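Local coordinates for protein ZYG-9 (Caenorhabditis elegans, PDB 2OF3) that organises microtubules and spindle poles during mitosis and meiosis in one-cell embryos, and probably binds tubulin through TOG domains such as this one, at residues 206-209 / 210-214; 111-114 / 115-119; 150-153 / 154-158. All coordinates share one frame; numbering follows the deposited sequence.

Contact 1: residues 206-209 / 210-214; sequences LSVE and KTVAP
Between Ser207 and Ala213 the chain turns into a short helix, in which Thr211 N, Val212 N and Ala213 N each donate to the carbonyl four residues back, on Ser207, Val208 and Glu209. Ser207, at the N-cap position, has left-handed backbone angles (phi 61°), and its side chain makes no capping bond. The Ser207 carbonyl O accepts two donors, Thr211 N at 3.0 Å and Thr211 OG1 at 2.5 Å. They come from opposite faces of the carbonyl plane. Threonine suits this place because its hydroxyl, lying beside its own backbone N (chi1 -49°), folds back over the preceding turn and fixes the side chain's rotation. One turn apart, Val208 and Val212 lie side by side and point the same way, with Val208 CG1 4.0 Å from Val212 CG2. These compact branched residues face Val230 of helix 221-238, and Val208 also meets Thr169 of helix 165-174. Glu209 bends at chi2 (92°), carrying its carboxylate back toward the start of the helix, where a water bridges it to the backbone. That water donates to Glu209 OE1 at 2.7 Å and accepts from Lys210 N at 3.0 Å, so an early amide is satisfied through solvent. Glu209 OE2 lies close to Glu238 OE2, a pairing of like charges that may favour a shared proton. The contact is the N-terminal turn of a short helix, held against helices 165-174 and 221-238 in the HEAT-like helical array of a TOG domain.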
loop_
_atom_site.group_PDB
_atom_site.type_symbol
_atom_site.label_atom_id
_atom_site.label_comp_id
_atom_site.label_asym_id
_atom_site.label_seq_id
_atom_site.Cartn_x
_atom_site.Cartn_y
_atom_site.Cartn_z
ATOM N N LEU A 206 -12.648 -13.849 -3.119
ATOM C CA LEU A 206 -12.723 -12.487 -2.576
ATOM C C LEU A 206 -14.017 -11.714 -2.885
ATOM O O LEU A 206 -14.272 -10.650 -2.289
ATOM C CB LEU A 206 -11.478 -11.682 -2.987
ATOM C CG LEU A 206 -10.152 -12.334 -2.525
ATOM C CD1 LEU A 206 -9.019 -11.422 -2.911
ATOM C CD2 LEU A 206 -10.194 -12.578 -0.991
ATOM N N SER A 207 -14.859 -12.240 -3.766
ATOM C CA SER A 207 -16.138 -11.561 -4.006
ATOM C C SER A 207 -15.890 -10.114 -4.555
ATOM O O SER A 207 -16.524 -9.152 -4.113
ATOM C CB SER A 207 -16.985 -11.484 -2.725
ATOM O OG SER A 207 -17.565 -12.749 -2.415
ATOM N N VAL A 208 -14.967 -10.011 -5.501
ATOM C CA VAL A 208 -14.662 -8.754 -6.125
ATOM C C VAL A 208 -15.899 -8.174 -6.830
ATOM O O VAL A 208 -16.250 -7.026 -6.577
ATOM C CB VAL A 208 -13.516 -8.903 -7.139
ATOM C CG1 VAL A 208 -13.339 -7.611 -7.940
ATOM C CG2 VAL A 208 -12.207 -9.303 -6.412
ATOM N N GLU A 209 -16.566 -8.953 -7.677
ATOM C CA GLU A 209 -17.724 -8.431 -8.452
ATOM C C GLU A 209 -18.775 -7.854 -7.553
ATOM O O GLU A 209 -19.213 -6.728 -7.771
ATOM C CB GLU A 209 -18.339 -9.471 -9.388
ATOM C CG GLU A 209 -17.364 -10.168 -10.302
ATOM C CD GLU A 209 -16.794 -11.485 -9.701
ATOM O OE1 GLU A 209 -16.622 -11.616 -8.462
ATOM O OE2 GLU A 209 -16.502 -12.395 -10.496
ATOM N N LYS A 210 -19.121 -8.566 -6.491
ATOM C CA LYS A 210 -20.162 -8.126 -5.591
ATOM C C LYS A 210 -19.781 -6.932 -4.727
ATOM O O LYS A 210 -20.643 -6.104 -4.386
ATOM C CB LYS A 210 -20.598 -9.307 -4.673
ATOM C CG LYS A 210 -21.590 -8.903 -3.580
ATOM C CD LYS A 210 -22.291 -10.131 -2.928
ATOM C CE LYS A 210 -23.700 -9.747 -2.325
ATOM N NZ LYS A 210 -24.873 -9.726 -3.355
ATOM N N THR A 211 -18.505 -6.862 -4.323
ATOM C CA THR A 211 -18.037 -5.763 -3.515
ATOM C C THR A 211 -17.930 -4.482 -4.352
ATOM O O THR A 211 -18.176 -3.370 -3.849
ATOM C CB THR A 211 -16.636 -6.085 -2.919
ATOM O OG1 THR A 211 -16.673 -7.398 -2.328
ATOM C CG2 THR A 211 -16.269 -5.098 -1.858
ATOM N N VAL A 212 -17.548 -4.657 -5.612
ATOM C CA VAL A 212 -17.265 -3.514 -6.479
ATOM C C VAL A 212 -18.577 -2.946 -7.083
ATOM O O VAL A 212 -18.736 -1.728 -7.220
ATOM C CB VAL A 212 -16.198 -3.867 -7.552
ATOM C CG1 VAL A 212 -16.147 -2.794 -8.679
ATOM C CG2 VAL A 212 -14.787 -4.035 -6.901
ATOM N N ALA A 213 -19.506 -3.837 -7.450
ATOM C CA ALA A 213 -20.769 -3.434 -8.102
ATOM C C ALA A 213 -21.491 -2.202 -7.501
ATOM O O ALA A 213 -21.924 -1.358 -8.271
ATOM C CB ALA A 213 -21.762 -4.645 -8.262
ATOM N N PRO A 214 -21.658 -2.090 -6.161
ATOM C CA PRO A 214 -22.342 -0.892 -5.672
ATOM C C PRO A 214 -21.674 0.443 -6.064
ATOM O O PRO A 214 -22.340 1.491 -6.007
ATOM C CB PRO A 214 -22.278 -1.043 -4.147
ATOM C CG PRO A 214 -22.229 -2.521 -3.935
ATOM C CD PRO A 214 -21.366 -3.024 -5.053
HETATM O O HOH W 1 -18.216 -11.405 -6.346
#

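Contact 2: residues 111-114 / 115-119; sequences CKVI and VELIR
Cys111 to Ile118 lie in the C-terminal half of helix 101-120, where each carbonyl of the first four residues is taken by the amide four places on. Val115 N reaches Cys111 O at 3.0 Å with a nearly straight N-H (168°), and Glu116 N meets Lys112 O at 3.0 Å. Leu117 N donates to Val113 O at 3.0 Å, while Ile118 N closes on Ile114 O at 2.9 Å and Arg119 N donates to Val115 O. The polar backbone is thus satisfied internally, which lets apolar residues line the buried side. Leu117 O accepts from the Thr121 hydroxyl, which also bonds weakly to Ile118 O.

The one charged pair is looser. Lys112 starts out away from its backbone N (chi1 180°), then bends at chi2 (82°) to bring its chain across the carboxylate of Glu116. Its methylene CE meets the carboxylate, 2.9 Å from Glu116 OE2, while a further turn at chi4 leaves NZ 3.7 Å from that OE2, a long salt bridge on the partly exposed side. A lysine's flexible chain and a glutamate's extended one can span a helical turn. Replacing Glu116 by an alanine is likely to leave the Lys112 ammonium without this partner and its chain less restrained.

On the buried side, the side chains of Ile114 and Ile118 cross at a slant, CD1 of Ile118 3.9 Å from CG2 of Ile114. At its margin, Val113 CG1 and Leu117 CD1 are more loosely set, 4.3 Å apart, and both side chains rest on Leu81 of helix 78-83. Ile114 packs against Leu88 and Leu89 of helix 85-95, which suits its branched, bulky shape. The chemistry implies that backbone bonds and apolar packing hold this stretch of helix together, with the long ion pair adding a modest electrostatic term.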
loop_
_atom_site.group_PDB
_atom_site.type_symbol
_atom_site.label_atom_id
_atom_site.label_comp_id
_atom_site.label_asym_id
_atom_site.label_seq_id
_atom_site.Cartn_x
_atom_site.Cartn_y
_atom_site.Cartn_z
ATOM N N CYS A 111 10.372 4.717 0.398
ATOM C CA CYS A 111 9.487 3.550 0.320
ATOM C C CYS A 111 9.769 2.797 -0.974
ATOM O O CYS A 111 9.862 1.578 -0.970
ATOM C CB CYS A 111 7.994 3.957 0.350
ATOM S SG CYS A 111 7.478 4.614 1.943
ATOM N N LYS A 112 9.903 3.528 -2.083
ATOM C CA LYS A 112 10.216 2.936 -3.394
ATOM C C LYS A 112 11.523 2.124 -3.416
ATOM O O LYS A 112 11.560 0.991 -3.905
ATOM C CB LYS A 112 10.184 4.027 -4.491
ATOM C CG LYS A 112 10.493 3.573 -5.931
ATOM C CD LYS A 112 9.271 2.950 -6.629
ATOM C CE LYS A 112 9.632 2.560 -8.104
ATOM N NZ LYS A 112 9.922 3.831 -8.885
ATOM N N VAL A 113 12.569 2.686 -2.858
ATOM C CA VAL A 113 13.870 2.042 -2.818
ATOM C C VAL A 113 13.768 0.760 -2.006
ATOM O O VAL A 113 14.306 -0.279 -2.390
ATOM C CB VAL A 113 14.889 3.074 -2.198
ATOM C CG1 VAL A 113 16.012 2.449 -1.477
ATOM C CG2 VAL A 113 15.409 4.060 -3.291
ATOM N N ILE A 114 13.095 0.826 -0.860
ATOM C CA ILE A 114 12.949 -0.339 0.028
ATOM C C ILE A 114 12.166 -1.482 -0.652
ATOM O O ILE A 114 12.627 -2.628 -0.660
ATOM C CB ILE A 114 12.300 0.050 1.425
ATOM C CG1 ILE A 114 13.299 0.802 2.320
ATOM C CG2 ILE A 114 11.822 -1.207 2.192
ATOM C CD1 ILE A 114 12.601 1.471 3.492
ATOM N N VAL A 115 11.018 -1.183 -1.255
ATOM C CA VAL A 115 10.210 -2.247 -1.901
ATOM C C VAL A 115 10.877 -2.814 -3.174
ATOM O O VAL A 115 10.760 -4.023 -3.443
ATOM C CB VAL A 115 8.702 -1.846 -2.123
ATOM C CG1 VAL A 115 8.102 -1.406 -0.810
ATOM C CG2 VAL A 115 8.577 -0.699 -3.170
ATOM N N GLU A 116 11.604 -1.965 -3.908
ATOM C CA GLU A 116 12.502 -2.470 -5.005
ATOM C C GLU A 116 13.606 -3.397 -4.543
ATOM O O GLU A 116 13.810 -4.423 -5.173
ATOM C CB GLU A 116 13.085 -1.320 -5.781
ATOM C CG GLU A 116 12.096 -0.914 -6.843
ATOM C CD GLU A 116 12.486 0.368 -7.535
ATOM O OE1 GLU A 116 13.417 1.071 -7.039
ATOM O OE2 GLU A 116 11.811 0.679 -8.537
ATOM N N LEU A 117 14.269 -3.095 -3.415
ATOM C CA LEU A 117 15.260 -4.002 -2.851
ATOM C C LEU A 117 14.656 -5.286 -2.354
ATOM O O LEU A 117 15.228 -6.377 -2.558
ATOM C CB LEU A 117 16.014 -3.339 -1.676
ATOM C CG LEU A 117 17.141 -2.341 -2.011
ATOM C CD1 LEU A 117 17.520 -1.514 -0.720
ATOM C CD2 LEU A 117 18.308 -3.139 -2.575
ATOM N N ILE A 118 13.483 -5.206 -1.714
ATOM C CA ILE A 118 12.762 -6.427 -1.334
ATOM C C ILE A 118 12.439 -7.242 -2.585
ATOM O O ILE A 118 12.706 -8.481 -2.630
ATOM C CB ILE A 118 11.469 -6.087 -0.543
ATOM C CG1 ILE A 118 11.815 -5.470 0.814
ATOM C CG2 ILE A 118 10.516 -7.358 -0.386
ATOM C CD1 ILE A 118 10.540 -4.790 1.529
ATOM N N ARG A 119 11.877 -6.586 -3.608
ATOM C CA ARG A 119 11.532 -7.325 -4.844
ATOM C C ARG A 119 12.779 -7.964 -5.510
ATOM O O ARG A 119 12.816 -9.177 -5.757
ATOM C CB ARG A 119 10.806 -6.421 -5.851
ATOM C CG ARG A 119 10.504 -7.164 -7.185
ATOM C CD ARG A 119 10.194 -6.166 -8.303
ATOM N NE ARG A 119 11.371 -5.343 -8.504
ATOM C CZ ARG A 119 11.385 -4.144 -9.076
ATOM N NH1 ARG A 119 10.261 -3.569 -9.543
ATOM N NH2 ARG A 119 12.554 -3.504 -9.165
#

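Contact 3: residues 150-153 / 154-158; sequences TSVR and DIVNV
Arg153 and Asn157 are brought together by bends in one chain and a lean in the other: Arg153 leaves opposite its backbone N and bends at chi2 (64°) and again at chi3, while Asn157 CG sits beside its own backbone N (chi1 -74°), tilting the amide back toward the previous turn. The two side chains run aslant, and the guanidinium and amide planes stand nearly perpendicular, 82° apart. Asn157 OD1 lies at the guanidinium edge, in its plane, and receives a weak hydrogen bond from Arg153 NH1 at 3.5 Å. The methylene Arg153 CD is nearer still, 3.1 Å from Asn157 OD1, so the amide oxygen faces the bend of the arginine chain as much as its charged end. Arg153 also lies along Leu189, Val190 and Tyr193 of helix 181-198, and Tyr193 touches Asn157 too. A long aliphatic stem with a polar tip suits such a partly exposed groove between helices.

Beneath this pair, Asn157 N donates to Arg153 O at 2.8 Å, and Val156 N to Val152 O at 3.0 Å in the carbonyl plane. Asp154 N takes Thr150 O at 3.0 Å. Thr150 and Asp154 point the same way from neighbouring turns, but Thr150 OG1 bonds to Asp146 O, leaving its methyl CG2 4.0 Å from Asp154 OD2. The buried side belongs to Val152 and Val156, which both meet Leu137 of helix 127-139; CG1 of Val152 lies 4.4 Å from CG2 of Val156. What the chemistry implies is a helix with two characters: its branched apolar face is sunk among neighbouring helices, and on its partly exposed side, next to helix 181-198, a neutral amide oxygen offers the guanidinium a weak, polar partner that brings no opposite charge of its own.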
loop_
_atom_site.group_PDB
_atom_site.type_symbol
_atom_site.label_atom_id
_atom_site.label_comp_id
_atom_site.label_asym_id
_atom_site.label_seq_id
_atom_site.Cartn_x
_atom_site.Cartn_y
_atom_site.Cartn_z
ATOM N N THR A 150 0.737 9.327 -8.587
ATOM C CA THR A 150 1.552 8.508 -9.449
ATOM C C THR A 150 2.688 7.785 -8.720
ATOM O O THR A 150 3.006 6.626 -9.003
ATOM C CB THR A 150 2.117 9.387 -10.597
ATOM O OG1 THR A 150 0.996 9.796 -11.384
ATOM C CG2 THR A 150 3.103 8.606 -11.471
ATOM N N SER A 151 3.323 8.490 -7.805
ATOM C CA SER A 151 4.468 7.970 -7.054
ATOM C C SER A 151 3.994 6.854 -6.141
ATOM O O SER A 151 4.695 5.849 -5.960
ATOM C CB SER A 151 5.093 9.087 -6.195
ATOM O OG SER A 151 5.874 9.953 -7.020
ATOM N N VAL A 152 2.804 7.055 -5.580
ATOM C CA VAL A 152 2.165 6.059 -4.705
ATOM C C VAL A 152 1.827 4.823 -5.532
ATOM O O VAL A 152 2.142 3.717 -5.091
ATOM C CB VAL A 152 0.947 6.622 -4.026
ATOM C CG1 VAL A 152 0.157 5.496 -3.316
ATOM C CG2 VAL A 152 1.382 7.795 -3.051
ATOM N N ARG A 153 1.290 4.983 -6.742
ATOM C CA ARG A 153 0.932 3.821 -7.531
ATOM C C ARG A 153 2.127 3.067 -7.970
ATOM O O ARG A 153 2.056 1.836 -8.063
ATOM C CB ARG A 153 0.073 4.153 -8.759
ATOM C CG ARG A 153 0.000 3.029 -9.815
ATOM C CD ARG A 153 -0.695 1.662 -9.319
ATOM N NE ARG A 153 -2.020 1.743 -9.866
ATOM C CZ ARG A 153 -2.527 1.216 -10.991
ATOM N NH1 ARG A 153 -1.972 0.275 -11.781
ATOM N NH2 ARG A 153 -3.735 1.613 -11.237
ATOM N N ASP A 154 3.235 3.751 -8.249
ATOM C CA ASP A 154 4.491 3.043 -8.609
ATOM C C ASP A 154 4.970 2.155 -7.469
ATOM O O ASP A 154 5.473 1.045 -7.723
ATOM C CB ASP A 154 5.631 4.005 -8.969
ATOM C CG ASP A 154 5.353 4.817 -10.243
ATOM O OD1 ASP A 154 4.622 4.305 -11.152
ATOM O OD2 ASP A 154 5.857 5.972 -10.320
ATOM N N ILE A 155 4.824 2.614 -6.226
ATOM C CA ILE A 155 5.162 1.729 -5.057
ATOM C C ILE A 155 4.160 0.568 -4.947
ATOM O O ILE A 155 4.536 -0.550 -4.741
ATOM C CB ILE A 155 5.238 2.516 -3.696
ATOM C CG1 ILE A 155 6.373 3.527 -3.706
ATOM C CG2 ILE A 155 5.350 1.569 -2.453
ATOM C CD1 ILE A 155 6.011 4.746 -2.860
ATOM N N VAL A 156 2.876 0.829 -5.137
ATOM C CA VAL A 156 1.882 -0.236 -5.145
ATOM C C VAL A 156 2.240 -1.273 -6.205
ATOM O O VAL A 156 2.066 -2.456 -5.971
ATOM C CB VAL A 156 0.484 0.335 -5.385
ATOM C CG1 VAL A 156 -0.531 -0.818 -5.561
ATOM C CG2 VAL A 156 0.053 1.205 -4.179
ATOM N N ASN A 157 2.683 -0.855 -7.394
ATOM C CA ASN A 157 3.006 -1.792 -8.502
ATOM C C ASN A 157 4.182 -2.714 -8.158
ATOM O O ASN A 157 4.180 -3.903 -8.523
ATOM C CB ASN A 157 3.312 -1.025 -9.821
ATOM C CG ASN A 157 2.061 -0.439 -10.478
ATOM O OD1 ASN A 157 0.915 -0.803 -10.137
ATOM N ND2 ASN A 157 2.271 0.491 -11.437
ATOM N N VAL A 158 5.169 -2.206 -7.436
ATOM C CA VAL A 158 6.255 -3.093 -6.921
ATOM C C VAL A 158 5.740 -4.108 -5.860
ATOM O O VAL A 158 6.023 -5.314 -5.940
ATOM C CB VAL A 158 7.446 -2.256 -6.355
ATOM C CG1 VAL A 158 8.564 -3.148 -5.853
ATOM C CG2 VAL A 158 7.976 -1.289 -7.462
#

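Overall arrangement
Followed from the N terminus, the chain forms contact 2 on helix 101-120, contact 3 on helix 146-163 and contact 1 at the start of helix 208-212. Each joins neighbouring turns of one continuous stretch, so none closes a long loop, and they run in series without nesting or crossing. Contacts 2 and 3 touch: Val158 CG1 packs on Val115 O at 3.4 Å, and Ile155 CD1 on Cys111 CB, joining the two helices. Contact 1 stands apart, its centre about 23 Å from that of contact 3 and on the opposite side of the chain's centre from contact 2. Together they sample separate points along one all-helical TOG domain.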